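Local structure of FMN-dependent nitronate monooxygenase (Shewanella oneidensis, 5LSM) at residues 223-226 with 227-231. The protein is an FMN-dependent flavoenzyme that probably oxidises propionate 3-nitronate with molecular oxygen to 3-oxopropanoate, nitrate and nitrite, a detoxifying reaction. Sequence-based numbering, arbitrary orientation.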
loop_
_atom_site.group_PDB
_atom_site.type_symbol
_atom_site.label_atom_id
_atom_site.label_comp_id
_atom_site.label_asym_id
_atom_site.label_seq_id
_atom_site.Cartn_x
_atom_site.Cartn_y
_atom_site.Cartn_z
ATOM N N THR A 223 4.807 1.652 -15.223
ATOM C CA THR A 223 3.759 1.448 -14.236
ATOM C C THR A 223 2.380 1.405 -14.900
ATOM O O THR A 223 1.498 0.644 -14.468
ATOM C CB THR A 223 3.778 2.504 -13.102
ATOM O OG1 THR A 223 4.048 3.794 -13.639
ATOM C CG2 THR A 223 4.836 2.156 -12.029
ATOM N N VAL A 224 2.207 2.176 -15.969
ATOM C CA VAL A 224 0.981 2.079 -16.769
ATOM C C VAL A 224 0.862 0.643 -17.272
ATOM O O VAL A 224 -0.205 0.020 -17.154
ATOM C CB VAL A 224 0.976 3.106 -17.935
ATOM C CG1 VAL A 224 -0.180 2.878 -18.896
ATOM C CG2 VAL A 224 0.899 4.524 -17.384
ATOM N N ARG A 225 1.998 0.078 -17.689
ATOM C CA ARG A 225 2.026 -1.285 -18.251
ATOM C C ARG A 225 1.638 -2.330 -17.205
ATOM O O ARG A 225 0.785 -3.176 -17.461
ATOM C CB ARG A 225 3.406 -1.635 -18.861
ATOM C CG ARG A 225 3.416 -2.962 -19.626
ATOM C CD ARG A 225 4.742 -3.270 -20.325
ATOM N NE ARG A 225 4.736 -4.620 -20.916
ATOM C CZ ARG A 225 4.090 -4.987 -22.035
ATOM N NH1 ARG A 225 3.435 -4.099 -22.782
ATOM N NH2 ARG A 225 4.108 -6.261 -22.414
ATOM N N ALA A 226 2.286 -2.274 -16.044
ATOM C CA ALA A 226 1.930 -3.147 -14.922
ATOM C C ALA A 226 0.447 -3.087 -14.604
ATOM O O ALA A 226 -0.152 -4.105 -14.330
ATOM C CB ALA A 226 2.734 -2.774 -13.690
ATOM N N ALA A 227 -0.142 -1.891 -14.632
ATOM C CA ALA A 227 -1.577 -1.739 -14.340
ATOM C C ALA A 227 -2.434 -2.473 -15.351
ATOM O O ALA A 227 -3.317 -3.220 -14.973
ATOM C CB ALA A 227 -1.980 -0.268 -14.283
ATOM N N MET A 228 -2.144 -2.283 -16.634
ATOM C CA MET A 228 -2.952 -2.852 -17.707
ATOM C C MET A 228 -2.795 -4.375 -17.754
ATOM O O MET A 228 -3.771 -5.110 -17.910
ATOM C CB MET A 228 -2.535 -2.250 -19.050
ATOM C CG MET A 228 -2.704 -0.746 -19.166
ATOM S SD MET A 228 -4.417 -0.258 -18.980
ATOM C CE MET A 228 -4.280 1.472 -19.399
ATOM N N THR A 229 -1.559 -4.837 -17.599
ATOM C CA THR A 229 -1.245 -6.259 -17.397
ATOM C C THR A 229 -2.164 -6.961 -16.399
ATOM O O THR A 229 -2.462 -8.132 -16.554
ATOM C CB THR A 229 0.202 -6.426 -16.894
ATOM O OG1 THR A 229 1.109 -5.869 -17.849
ATOM C CG2 THR A 229 0.538 -7.866 -16.701
ATOM N N MET A 230 -2.513 -6.272 -15.325
ATOM C CA MET A 230 -3.391 -6.827 -14.305
ATOM C C MET A 230 -4.848 -6.866 -14.728
ATOM O O MET A 230 -5.661 -7.429 -14.012
ATOM C CB MET A 230 -3.302 -6.004 -13.020
ATOM C CG MET A 230 -1.898 -5.867 -12.457
ATOM S SD MET A 230 -1.841 -6.180 -10.693
ATOM C CE MET A 230 -2.414 -7.869 -10.688
ATOM N N GLY A 231 -5.195 -6.154 -15.802
ATOM C CA GLY A 231 -6.569 -6.155 -16.331
ATOM C C GLY A 231 -7.307 -4.837 -16.144
ATOM O O GLY A 231 -8.509 -4.779 -16.312
#
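Ala227 gives its backbone N-H to the carbonyl of Thr223, with Ala227 N 3.0 Å from Thr223 O. Its methyl group lies along the turn before it, with Ala227 CB 3.4 Å from Val224 O. Ala226 joins the last turn through its carbonyl. Met230 N makes a weak bond of 3.4 Å to Ala226 O. Met230 CG lies closer still, 3.1 Å from Ala226 O, before the side chain bends toward Leu201 and Pro202 of helix 197-207.

The next bond along the helix after that of Ala227 runs from Met228 N to Val224 O. Met228 CG also lies 3.3 Å from Val224 O. The Met228 chain is bent at chi2, and Met228 CE comes to 4.4 Å from Val224 CG1. The side chains of Val224, Ala227 and Met228 all touch Val235, so this side of the helix packs on strand 234-237.

Arg225 O accepts two bonds from Thr229. The backbone N approaches almost in line with the carbonyl, whereas Thr229 OG1 lies above the carbonyl plane, 47° out of it and 2.7 Å from Arg225 O. With chi1 at -59°, OG1 lies beside its own backbone N and can reach back to the same oxygen. The extended Arg225 chain brings NH1 to a weak hydrogen bond with Ser346 O, and Arg225 and Thr229 also pack against Thr229 and Arg225 of the second subunit.

Gly231 is the first residue to leave helical angles, in a Schellman motif, with positive phi (111°) and N bonded to Met228 O. The helix belongs to the beta-alpha-beta unit between strands 212-215 and 234-237 of the TIM-barrel-type fold. Apolar contacts thus seat it on the sheet, while the threonine hydroxyl is satisfied by the helix's own backbone at the subunit interface.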